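Side-chain contacts in ribonucleoside-diphosphate reductase (Pseudomonas aeruginosa, PDB 5IM3), which is a class I ribonucleotide reductase that probably converts ribonucleoside diphosphates into the deoxyribonucleotides needed for DNA synthesis and binds dATP as an allosteric effector: residues 281-286 with 339-344; 346-351 with 631-636; 825-828 with 833-836; 611-616 with 666-671. All coordinates share one frame; numbering follows the deposited sequence.

Interaction 1 of 4, residues 281-286 with 339-344; sequences EKLGKA and ARAIEF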
loop_
_atom_site.group_PDB
_atom_site.type_symbol
_atom_site.label_atom_id
_atom_site.label_comp_id
_atom_site.label_asym_id
_atom_site.label_seq_id
_atom_site.Cartn_x
_atom_site.Cartn_y
_atom_site.Cartn_z
ATOM N N GLU A 281 -21.737 51.987 -48.116
ATOM C CA GLU A 281 -20.780 52.239 -49.190
ATOM C C GLU A 281 -19.429 52.648 -48.617
ATOM O O GLU A 281 -18.381 52.145 -49.040
ATOM C CB GLU A 281 -21.321 53.316 -50.134
ATOM C CG GLU A 281 -20.568 53.422 -51.456
ATOM C CD GLU A 281 -19.591 54.581 -51.494
ATOM O OE1 GLU A 281 -19.237 55.106 -50.420
ATOM O OE2 GLU A 281 -19.184 54.981 -52.605
ATOM N N LYS A 282 -19.441 53.552 -47.636
ATOM C CA LYS A 282 -18.205 53.984 -46.992
ATOM C C LYS A 282 -17.553 52.847 -46.211
ATOM O O LYS A 282 -16.325 52.693 -46.237
ATOM C CB LYS A 282 -18.502 55.166 -46.076
ATOM C CG LYS A 282 -17.284 55.918 -45.567
ATOM C CD LYS A 282 -17.694 57.032 -44.600
ATOM C CE LYS A 282 -18.635 58.050 -45.252
ATOM N NZ LYS A 282 -19.138 59.063 -44.289
ATOM N N LEU A 283 -18.350 52.045 -45.505
ATOM C CA LEU A 283 -17.791 50.905 -44.785
ATOM C C LEU A 283 -17.322 49.820 -45.740
ATOM O O LEU A 283 -16.362 49.101 -45.438
ATOM C CB LEU A 283 -18.821 50.329 -43.813
ATOM C CG LEU A 283 -19.346 51.264 -42.723
ATOM C CD1 LEU A 283 -20.345 50.530 -41.847
ATOM C CD2 LEU A 283 -18.207 51.829 -41.884
ATOM N N GLY A 284 -17.986 49.679 -46.890
ATOM C CA GLY A 284 -17.564 48.687 -47.862
ATOM C C GLY A 284 -16.180 48.955 -48.415
ATOM O O GLY A 284 -15.470 48.024 -48.802
ATOM N N LYS A 285 -15.776 50.227 -48.462
ATOM C CA LYS A 285 -14.443 50.573 -48.941
ATOM C C LYS A 285 -13.383 50.399 -47.861
ATOM O O LYS A 285 -12.208 50.191 -48.183
ATOM C CB LYS A 285 -14.426 52.013 -49.449
ATOM C CG LYS A 285 -15.246 52.239 -50.704
ATOM C CD LYS A 285 -15.284 53.709 -51.064
ATOM C CE LYS A 285 -16.083 53.951 -52.330
ATOM N NZ LYS A 285 -16.438 55.387 -52.475
ATOM N N ALA A 286 -13.771 50.487 -46.587
ATOM C CA ALA A 286 -12.808 50.354 -45.501
ATOM C C ALA A 286 -12.321 48.923 -45.328
ATOM O O ALA A 286 -11.305 48.703 -44.660
ATOM C CB ALA A 286 -13.424 50.848 -44.190
ATOM N N ALA A 339 -16.774 56.459 -38.663
ATOM C CA ALA A 339 -15.394 56.633 -38.222
ATOM C C ALA A 339 -15.053 55.672 -37.086
ATOM O O ALA A 339 -13.999 55.027 -37.097
ATOM C CB ALA A 339 -15.164 58.082 -37.795
ATOM N N ARG A 340 -15.937 55.561 -36.092
ATOM C CA ARG A 340 -15.685 54.644 -34.983
ATOM C C ARG A 340 -15.801 53.190 -35.423
ATOM O O ARG A 340 -15.025 52.339 -34.973
ATOM C CB ARG A 340 -16.645 54.938 -33.829
ATOM C CG ARG A 340 -16.483 56.330 -33.232
ATOM C CD ARG A 340 -15.084 56.542 -32.669
ATOM N NE ARG A 340 -14.915 57.871 -32.097
ATOM C CZ ARG A 340 -13.781 58.316 -31.564
ATOM N NH1 ARG A 340 -12.712 57.531 -31.516
ATOM N NH2 ARG A 340 -13.715 59.548 -31.073
ATOM N N ALA A 341 -16.758 52.882 -36.299
ATOM C CA ALA A 341 -16.878 51.517 -36.801
ATOM C C ALA A 341 -15.614 51.095 -37.539
ATOM O O ALA A 341 -15.148 49.961 -37.389
ATOM C CB ALA A 341 -18.099 51.392 -37.713
ATOM N N ILE A 342 -15.040 52.000 -38.337
ATOM C CA ILE A 342 -13.795 51.688 -39.031
ATOM C C ILE A 342 -12.657 51.518 -38.031
ATOM O O ILE A 342 -11.827 50.612 -38.164
ATOM C CB ILE A 342 -13.483 52.776 -40.077
ATOM C CG1 ILE A 342 -14.526 52.742 -41.198
ATOM C CG2 ILE A 342 -12.071 52.602 -40.648
ATOM C CD1 ILE A 342 -14.447 53.923 -42.152
ATOM N N GLU A 343 -12.596 52.386 -37.020
ATOM C CA GLU A 343 -11.579 52.242 -35.983
ATOM C C GLU A 343 -11.698 50.890 -35.281
ATOM O O GLU A 343 -10.685 50.240 -34.997
ATOM C CB GLU A 343 -11.698 53.387 -34.974
ATOM C CG GLU A 343 -10.664 53.359 -33.846
ATOM C CD GLU A 343 -10.948 54.389 -32.763
ATOM O OE1 GLU A 343 -11.908 55.173 -32.918
ATOM O OE2 GLU A 343 -10.215 54.410 -31.750
ATOM N N PHE A 344 -12.926 50.442 -35.008
ATOM C CA PHE A 344 -13.103 49.162 -34.327
ATOM C C PHE A 344 -12.827 47.995 -35.267
ATOM O O PHE A 344 -12.297 46.960 -34.843
ATOM C CB PHE A 344 -14.519 49.047 -33.752
ATOM C CG PHE A 344 -14.894 50.156 -32.801
ATOM C CD1 PHE A 344 -13.927 50.965 -32.222
ATOM C CD2 PHE A 344 -16.225 50.383 -32.485
ATOM C CE1 PHE A 344 -14.282 51.977 -31.354
ATOM C CE2 PHE A 344 -16.584 51.395 -31.616
ATOM C CZ PHE A 344 -15.611 52.191 -31.050
#
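Ile342 has the most surface buried here, and its main partners are Ala286 and Leu283 of the facing helix. The helical segments run nearly parallel, their axes 22° apart and 10.4 Å from each other at closest approach. The backbones come nearest at Ala286 and Ile342, whose CA atoms are 6.7 Å apart. There the methyl of Ala286 points at the other helix and meets the longer branch of Ile342: Ala286 CB is 3.7 Å from Ile342 CG1 and 3.8 Å from Ile342 CD1. With CG1 turned anti to the carbonyl carbon (chi1 -67°), this branch reaches across the gap although the CB bond does not aim at the partner. Leu283 adds one methyl, crossing the isoleucine at a slant; its CD2 lies 3.9 Å from Ile342 CG1 and 4.2 Å from Ala341 CB. Leu283 also touches Phe278, and Met328 of helix 319-330. Charged groups pair within each helix instead. Lys285 NZ reaches Glu281 OE2 at 2.8 Å, from above the carboxylate plane, and Arg340 NH1 meets the syn lone pair of Glu343 OE1 at 2.9 Å, close to the plane of the Arg340 guanidinium. Glu343 OE2 is hydrogen-bonded to Thr629. With no hydrogen bond or salt bridge between the two segments, their direct cohesion is apolar and rests on the fit of a few methyl and methylene groups.

Interaction 2 of 4, residues 346-351 with 631-636; sequences NLLSSF and VRMLDN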
loop_
_atom_site.group_PDB
_atom_site.type_symbol
_atom_site.label_atom_id
_atom_site.label_comp_id
_atom_site.label_asym_id
_atom_site.label_seq_id
_atom_site.Cartn_x
_atom_site.Cartn_y
_atom_site.Cartn_z
ATOM N N ASN A 346 -10.687 47.954 -37.828
ATOM C CA ASN A 346 -9.248 47.838 -38.032
ATOM C C ASN A 346 -8.577 47.164 -36.843
ATOM O O ASN A 346 -7.653 46.362 -37.015
ATOM C CB ASN A 346 -8.641 49.217 -38.276
ATOM C CG ASN A 346 -8.977 49.764 -39.649
ATOM O OD1 ASN A 346 -9.189 49.006 -40.598
ATOM N ND2 ASN A 346 -9.025 51.086 -39.763
ATOM N N LEU A 347 -9.031 47.474 -35.626
ATOM C CA LEU A 347 -8.430 46.864 -34.446
ATOM C C LEU A 347 -8.714 45.367 -34.393
ATOM O O LEU A 347 -7.833 44.574 -34.040
ATOM C CB LEU A 347 -8.948 47.550 -33.181
ATOM C CG LEU A 347 -8.132 47.269 -31.919
ATOM C CD1 LEU A 347 -6.765 47.946 -32.006
ATOM C CD2 LEU A 347 -8.879 47.715 -30.675
ATOM N N LEU A 348 -9.934 44.961 -34.752
ATOM C CA LEU A 348 -10.318 43.555 -34.670
ATOM C C LEU A 348 -9.701 42.733 -35.798
ATOM O O LEU A 348 -9.083 41.693 -35.549
ATOM C CB LEU A 348 -11.844 43.436 -34.699
ATOM C CG LEU A 348 -12.591 43.942 -33.463
ATOM C CD1 LEU A 348 -14.088 43.961 -33.723
ATOM C CD2 LEU A 348 -12.277 43.080 -32.248
ATOM N N SER A 349 -9.859 43.187 -37.043
ATOM C CA SER A 349 -9.405 42.416 -38.196
ATOM C C SER A 349 -7.889 42.255 -38.245
ATOM O O SER A 349 -7.402 41.333 -38.906
ATOM C CB SER A 349 -9.891 43.078 -39.489
ATOM O OG SER A 349 -9.427 44.413 -39.583
ATOM N N SER A 350 -7.140 43.128 -37.575
ATOM C CA SER A 350 -5.689 43.020 -37.518
ATOM C C SER A 350 -5.204 42.108 -36.400
ATOM O O SER A 350 -4.002 41.829 -36.330
ATOM C CB SER A 350 -5.065 44.404 -37.329
ATOM O OG SER A 350 -5.350 44.907 -36.037
ATOM N N PHE A 351 -6.103 41.652 -35.527
ATOM C CA PHE A 351 -5.775 40.822 -34.373
ATOM C C PHE A 351 -4.993 41.583 -33.308
ATOM O O PHE A 351 -4.407 40.963 -32.415
ATOM C CB PHE A 351 -4.991 39.564 -34.775
ATOM C CG PHE A 351 -5.694 38.685 -35.784
ATOM C CD1 PHE A 351 -7.010 38.914 -36.152
ATOM C CD2 PHE A 351 -5.024 37.615 -36.356
ATOM C CE1 PHE A 351 -7.637 38.099 -37.075
ATOM C CE2 PHE A 351 -5.648 36.799 -37.280
ATOM C CZ PHE A 351 -6.953 37.039 -37.638
ATOM N N VAL A 631 -10.319 50.185 -24.795
ATOM C CA VAL A 631 -11.108 50.665 -23.665
ATOM C C VAL A 631 -12.402 51.302 -24.154
ATOM O O VAL A 631 -13.468 51.109 -23.559
ATOM C CB VAL A 631 -10.278 51.643 -22.811
ATOM C CG1 VAL A 631 -11.139 52.269 -21.714
ATOM C CG2 VAL A 631 -9.077 50.929 -22.200
ATOM N N ARG A 632 -12.334 52.071 -25.244
ATOM C CA ARG A 632 -13.544 52.683 -25.780
ATOM C C ARG A 632 -14.555 51.620 -26.190
ATOM O O ARG A 632 -15.742 51.714 -25.857
ATOM C CB ARG A 632 -13.205 53.581 -26.968
ATOM C CG ARG A 632 -14.394 54.389 -27.469
ATOM C CD ARG A 632 -14.049 55.205 -28.708
ATOM N NE ARG A 632 -15.134 56.107 -29.080
ATOM C CZ ARG A 632 -15.272 57.346 -28.619
ATOM N NH1 ARG A 632 -14.391 57.847 -27.762
ATOM N NH2 ARG A 632 -16.297 58.091 -29.015
ATOM N N MET A 633 -14.100 50.596 -26.916
ATOM C CA MET A 633 -14.997 49.514 -27.308
ATOM C C MET A 633 -15.626 48.853 -26.088
ATOM O O MET A 633 -16.821 48.530 -26.094
ATOM C CB MET A 633 -14.237 48.485 -28.142
ATOM C CG MET A 633 -13.717 49.043 -29.456
ATOM S SD MET A 633 -12.595 47.924 -30.310
ATOM C CE MET A 633 -13.669 46.544 -30.685
ATOM N N LEU A 634 -14.842 48.650 -25.026
ATOM C CA LEU A 634 -15.387 48.029 -23.822
ATOM C C LEU A 634 -16.388 48.948 -23.135
ATOM O O LEU A 634 -17.404 48.483 -22.607
ATOM C CB LEU A 634 -14.257 47.648 -22.865
ATOM C CG LEU A 634 -13.396 46.453 -23.285
ATOM C CD1 LEU A 634 -12.276 46.209 -22.279
ATOM C CD2 LEU A 634 -14.237 45.190 -23.453
ATOM N N ASP A 635 -16.126 50.256 -23.134
ATOM C CA ASP A 635 -17.089 51.183 -22.555
ATOM C C ASP A 635 -18.384 51.186 -23.357
ATOM O O ASP A 635 -19.475 51.301 -22.786
ATOM C CB ASP A 635 -16.496 52.588 -22.479
ATOM C CG ASP A 635 -17.237 53.480 -21.496
ATOM O OD1 ASP A 635 -17.442 53.050 -20.341
ATOM O OD2 ASP A 635 -17.624 54.603 -21.872
ATOM N N ASN A 636 -18.283 51.047 -24.683
ATOM C CA ASN A 636 -19.480 50.947 -25.512
ATOM C C ASN A 636 -20.287 49.702 -25.166
ATOM O O ASN A 636 -21.524 49.731 -25.178
ATOM C CB ASN A 636 -19.095 50.929 -26.990
ATOM C CG ASN A 636 -18.670 52.289 -27.506
ATOM O OD1 ASN A 636 -18.358 53.195 -26.732
ATOM N ND2 ASN A 636 -18.660 52.439 -28.823
#
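Met633 faces both Leu347 and Leu348, and all direct contacts between the segments are apolar. Two parts of the methionine do the touching. Its sulfur comes to the nearer leucine, Met633 SD to Leu347 CD2 being 3.7 Å. Its terminal methyl sits against the branch point of the other, with Met633 CE 4.0 Å from Leu348 CG and equally far from both methyls of that residue. The bend at the last torsion (chi3 64°) turns CE off the extended line of the chain and so lets one side chain serve two neighbours.

Hydrogen bonds shape the segments separately. Ser350 OG donates to Asn346 O at 2.9 Å, in the carbonyl plane, while Ser350 N makes a weak bond to the same oxygen. Phe351, with positive phi (69°), closes the helix in a Schellman motif, its N bonding to Leu348 O at 3.0 Å.

Ionic contacts lie on other faces of 631-636. The Asp635 carboxylate is shared by Arg656, Arg707 and Arg762 and also takes a hydrogen bond from Asn763, an environment that would be expected to stabilise its negative charge.

Overall, the end of helix 337-349 packs on helix 620-640 beside strand 353-355, where Tyr353 touches both Leu347 and Met633; helix 319-330 also packs here, through Val326 on Leu348 and Leu330 on Met633.

Interaction 3 of 4, residues 825-828 with 833-836; sequences NDLK and SVQQ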
loop_
_atom_site.group_PDB
_atom_site.type_symbol
_atom_site.label_atom_id
_atom_site.label_comp_id
_atom_site.label_asym_id
_atom_site.label_seq_id
_atom_site.Cartn_x
_atom_site.Cartn_y
_atom_site.Cartn_z
ATOM N N ASN A 825 10.828 13.046 -35.259
ATOM C CA ASN A 825 10.565 11.752 -34.641
ATOM C C ASN A 825 10.890 11.763 -33.154
ATOM O O ASN A 825 10.262 11.032 -32.379
ATOM C CB ASN A 825 11.367 10.662 -35.351
ATOM C CG ASN A 825 11.038 9.274 -34.845
ATOM O OD1 ASN A 825 10.015 8.695 -35.209
ATOM N ND2 ASN A 825 11.913 8.725 -34.006
ATOM N N ASP A 826 11.860 12.580 -32.735
ATOM C CA ASP A 826 12.181 12.677 -31.316
ATOM C C ASP A 826 11.115 13.465 -30.564
ATOM O O ASP A 826 10.763 13.117 -29.432
ATOM C CB ASP A 826 13.555 13.323 -31.124
ATOM C CG ASP A 826 14.698 12.361 -31.393
ATOM O OD1 ASP A 826 14.478 11.134 -31.322
ATOM O OD2 ASP A 826 15.823 12.832 -31.672
ATOM N N LEU A 827 10.586 14.526 -31.179
ATOM C CA LEU A 827 9.568 15.334 -30.515
ATOM C C LEU A 827 8.300 14.528 -30.256
ATOM O O LEU A 827 7.718 14.609 -29.168
ATOM C CB LEU A 827 9.256 16.578 -31.349
ATOM C CG LEU A 827 10.339 17.658 -31.329
ATOM C CD1 LEU A 827 10.040 18.727 -32.365
ATOM C CD2 LEU A 827 10.458 18.280 -29.944
ATOM N N LYS A 828 7.856 13.746 -31.242
ATOM C CA LYS A 828 6.706 12.870 -31.026
ATOM C C LYS A 828 6.970 11.896 -29.884
ATOM O O LYS A 828 6.129 11.721 -28.993
ATOM C CB LYS A 828 6.377 12.107 -32.308
ATOM C CG LYS A 828 5.973 12.984 -33.472
ATOM C CD LYS A 828 5.585 12.134 -34.663
ATOM C CE LYS A 828 5.295 12.980 -35.884
ATOM N NZ LYS A 828 5.028 12.132 -37.077
ATOM N N SER A 833 8.377 17.554 -25.593
ATOM C CA SER A 833 9.374 18.065 -24.660
ATOM C C SER A 833 10.741 18.102 -25.333
ATOM O O SER A 833 11.212 17.087 -25.855
ATOM C CB SER A 833 9.420 17.200 -23.404
ATOM O OG SER A 833 10.392 17.685 -22.495
ATOM N N VAL A 834 11.372 19.281 -25.332
ATOM C CA VAL A 834 12.732 19.422 -25.849
ATOM C C VAL A 834 13.777 19.114 -24.792
ATOM O O VAL A 834 14.972 19.031 -25.118
ATOM C CB VAL A 834 12.985 20.834 -26.413
ATOM C CG1 VAL A 834 12.119 21.071 -27.639
ATOM C CG2 VAL A 834 12.730 21.903 -25.345
ATOM N N GLN A 835 13.374 18.953 -23.536
ATOM C CA GLN A 835 14.283 18.436 -22.531
ATOM C C GLN A 835 14.785 17.057 -22.950
ATOM O O GLN A 835 14.150 16.344 -23.734
ATOM C CB GLN A 835 13.591 18.355 -21.168
ATOM C CG GLN A 835 14.014 19.438 -20.180
ATOM C CD GLN A 835 13.723 20.842 -20.675
ATOM O OE1 GLN A 835 12.693 21.093 -21.299
ATOM N NE2 GLN A 835 14.639 21.764 -20.404
ATOM N N GLN A 836 15.954 16.696 -22.431
ATOM C CA GLN A 836 16.534 15.365 -22.618
ATOM C C GLN A 836 16.490 14.914 -24.079
ATOM O O GLN A 836 16.256 13.742 -24.384
ATOM C CB GLN A 836 15.855 14.337 -21.703
ATOM C CG GLN A 836 14.421 13.963 -22.060
ATOM C CD GLN A 836 13.872 12.879 -21.150
ATOM O OE1 GLN A 836 14.613 12.270 -20.375
ATOM N NE2 GLN A 836 12.568 12.629 -21.239
#
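Ser833 meets Leu827 through its backbone: Leu827 CD2 lies 4.3 Å from Ser833 O, and the CA atoms of the two residues, 6.5 Å apart, mark the closest approach of the two backbones. The serine CB points away from helix 821-829. Its hydroxyl is held by a hydrogen bond with Glu853 and also receives a weak one, Gln835 N to Ser833 OG at 3.4 Å with an angle of 131° at the hydrogen, which has the connectivity of an ST turn.

Val834 supplies the side-chain contact. Its CG1 is 4.0 Å from Leu827 CD2, and the two side chains lie alongside each other, pointing the same way. CG1 stands opposite the carbonyl carbon (chi1 -66°), which puts this methyl beside the leucine, while CG2 occupies the crowded position between N and the carbonyl carbon. Further out, Val834 touches Ile840 and Tyr848, and Leu827 rests on Leu792 of strand 792-795.

Gln836 follows with positive phi (47°), a bend in the loop.

On the first segment, Asn825 and Asp826 pack against Leu58 and His72 in an ATP cone of the second subunit. No hydrogen bond joins 825-828 to 833-836; with one methyl pair and a grazing carbonyl between them, the contact is a light van der Waals one, with little directional force of its own.

Interaction 4 of 4, residues 611-616 with 666-671; sequences NHIVDG and QDALYL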
loop_
_atom_site.group_PDB
_atom_site.type_symbol
_atom_site.label_atom_id
_atom_site.label_comp_id
_atom_site.label_asym_id
_atom_site.label_seq_id
_atom_site.Cartn_x
_atom_site.Cartn_y
_atom_site.Cartn_z
ATOM N N ASN A 611 1.189 40.920 -31.484
ATOM C CA ASN A 611 1.118 41.979 -32.482
ATOM C C ASN A 611 1.739 43.283 -32.006
ATOM O O ASN A 611 1.686 44.275 -32.745
ATOM C CB ASN A 611 -0.335 42.219 -32.891
ATOM C CG ASN A 611 -0.801 41.268 -33.976
ATOM O OD1 ASN A 611 -0.230 40.194 -34.166
ATOM N ND2 ASN A 611 -1.840 41.664 -34.704
ATOM N N HIS A 612 2.316 43.312 -30.802
ATOM C CA HIS A 612 3.013 44.490 -30.301
ATOM C C HIS A 612 4.473 44.193 -29.991
ATOM O O HIS A 612 5.108 44.930 -29.229
ATOM C CB HIS A 612 2.292 45.042 -29.072
ATOM C CG HIS A 612 0.872 45.420 -29.345
ATOM N ND1 HIS A 612 -0.145 44.492 -29.400
ATOM C CD2 HIS A 612 0.305 46.619 -29.614
ATOM C CE1 HIS A 612 -1.281 45.107 -29.675
ATOM N NE2 HIS A 612 -1.035 46.397 -29.811
ATOM N N ILE A 613 5.017 43.123 -30.568
ATOM C CA ILE A 613 6.436 42.804 -30.491
ATOM C C ILE A 613 7.022 42.999 -31.882
ATOM O O ILE A 613 6.639 42.303 -32.832
ATOM C CB ILE A 613 6.677 41.371 -29.987
ATOM C CG1 ILE A 613 6.078 41.176 -28.588
ATOM C CG2 ILE A 613 8.173 41.052 -29.978
ATOM C CD1 ILE A 613 6.730 42.018 -27.503
ATOM N N VAL A 614 7.949 43.942 -32.001
ATOM C CA VAL A 614 8.597 44.224 -33.277
ATOM C C VAL A 614 9.918 43.464 -33.330
ATOM O O VAL A 614 9.966 42.266 -33.026
ATOM C CB VAL A 614 8.789 45.741 -33.479
ATOM C CG1 VAL A 614 7.445 46.400 -33.734
ATOM C CG2 VAL A 614 9.482 46.370 -32.266
ATOM N N ASP A 615 10.998 44.139 -33.716
ATOM C CA ASP A 615 12.300 43.494 -33.779
ATOM C C ASP A 615 12.790 43.166 -32.375
ATOM O O ASP A 615 13.772 43.745 -31.901
ATOM C CB ASP A 615 13.294 44.393 -34.512
ATOM C CG ASP A 615 12.786 44.831 -35.874
ATOM O OD1 ASP A 615 12.286 45.969 -35.987
ATOM O OD2 ASP A 615 12.883 44.032 -36.832
ATOM N N GLY A 616 12.099 42.247 -31.702
ATOM C CA GLY A 616 12.494 41.786 -30.389
ATOM C C GLY A 616 12.067 42.666 -29.236
ATOM O O GLY A 616 12.366 42.327 -28.084
ATOM N N GLN A 666 3.161 34.054 -23.661
ATOM C CA GLN A 666 4.198 33.056 -23.897
ATOM C C GLN A 666 4.828 33.246 -25.270
ATOM O O GLN A 666 6.053 33.172 -25.416
ATOM C CB GLN A 666 3.610 31.651 -23.753
ATOM C CG GLN A 666 4.532 30.512 -24.184
ATOM C CD GLN A 666 5.699 30.301 -23.238
ATOM O OE1 GLN A 666 5.674 29.405 -22.398
ATOM N NE2 GLN A 666 6.730 31.124 -23.375
ATOM N N ASP A 667 4.005 33.507 -26.288
ATOM C CA ASP A 667 4.535 33.747 -27.625
ATOM C C ASP A 667 5.347 35.036 -27.679
ATOM O O ASP A 667 6.326 35.120 -28.427
ATOM C CB ASP A 667 3.393 33.788 -28.638
ATOM C CG ASP A 667 2.746 32.428 -28.841
ATOM O OD1 ASP A 667 3.154 31.465 -28.157
ATOM O OD2 ASP A 667 1.823 32.324 -29.676
ATOM N N ALA A 668 4.965 36.045 -26.894
ATOM C CA ALA A 668 5.767 37.260 -26.828
ATOM C C ALA A 668 7.131 36.984 -26.208
ATOM O O ALA A 668 8.130 37.597 -26.599
ATOM C CB ALA A 668 5.027 38.341 -26.040
ATOM N N LEU A 669 7.191 36.073 -25.230
ATOM C CA LEU A 669 8.478 35.670 -24.669
ATOM C C LEU A 669 9.354 35.013 -25.730
ATOM O O LEU A 669 10.555 35.295 -25.814
ATOM C CB LEU A 669 8.267 34.713 -23.492
ATOM C CG LEU A 669 7.657 35.266 -22.205
ATOM C CD1 LEU A 669 7.412 34.132 -21.221
ATOM C CD2 LEU A 669 8.546 36.324 -21.576
ATOM N N TYR A 670 8.772 34.129 -26.544
ATOM C CA TYR A 670 9.533 33.493 -27.615
ATOM C C TYR A 670 10.196 34.533 -28.508
ATOM O O TYR A 670 11.381 34.420 -28.842
ATOM C CB TYR A 670 8.620 32.591 -28.451
ATOM C CG TYR A 670 8.082 31.363 -27.743
ATOM C CD1 TYR A 670 8.789 30.753 -26.712
ATOM C CD2 TYR A 670 6.865 30.806 -28.118
ATOM C CE1 TYR A 670 8.296 29.628 -26.073
ATOM C CE2 TYR A 670 6.363 29.685 -27.484
ATOM C CZ TYR A 670 7.083 29.098 -26.464
ATOM O OH TYR A 670 6.587 27.980 -25.835
ATOM N N LEU A 671 9.440 35.557 -28.913
ATOM C CA LEU A 671 9.977 36.559 -29.828
ATOM C C LEU A 671 11.142 37.327 -29.227
ATOM O O LEU A 671 11.950 37.887 -29.974
ATOM C CB LEU A 671 8.874 37.533 -30.243
ATOM C CG LEU A 671 7.756 36.943 -31.104
ATOM C CD1 LEU A 671 6.701 37.995 -31.410
ATOM C CD2 LEU A 671 8.318 36.362 -32.397
#
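Tyr670 N bonds to Gln666 O at 3.1 Å and, one residue on, Leu671 N bonds to Asp667 O, holding in the helix the Leu671 that meets Ile613. The larger part of the contact belongs to Ile613, which points at the helix and slants across Leu671. Its short branch does most of the touching: Ile613 CG2 is 3.6 Å from Leu671 CB and 3.7 Å from Leu671 CD1. The branch point joins in, with Ile613 CB also 3.7 Å from Leu671 CD1. The longer branch takes a separate partner, Ile613 CG1 lying 4.0 Å from Ala668 CB. This division follows from chi1 of Ile613 (-60°), which sends CG1 and CG2 to different positions one turn apart on the helix. Beyond the isoleucine, Leu671 packs on Tyr808 and Arg811 of helix 807-815.

Further along the loop, Asp615 is the centre of an inverse gamma turn. Beyond the turn, Gly616 CA lies 4.0 Å from Leu671 O. Phi of Gly616 is positive (82°), a backbone shape that glycine adopts readily.

Just before Ile613, the ring of His612 is held at both nitrogens, ND1 by Asn608 O and NE2 by Thr626.

In topology the loop leaves strand 600-608 and leads to helix 620-640, while helix 665-672 follows the parallel strand 659-663. The contact therefore joins the exit loop of one strand to the helix after the next, across a beta-alpha-beta crossover of the ten-stranded alpha-beta barrel of ribonucleotide reductases.

How the interactions relate
Interactions 1 and 2 share helix 337-349 and meet directly, Phe344 CD1 lying 3.4 Å from Met633 CG. Interaction 2 is wholly buried and links the all-alpha region to the barrel; interaction 1, farther from the chain's centre, is only partly buried and has salt bridges along its flanks. Interaction 4, also partly buried, touches interaction 2 where Ser350 and Phe351 approach Asn611. Interaction 3 is buried but small, a local return of the chain about 48 Å, centre to centre, from interaction 1. No hydrogen bond or salt bridge crosses any of the four; 1 and 2 pair helices through apolar side chains alone, while 3 and 4 set loop against helix and add a carbonyl oxygen.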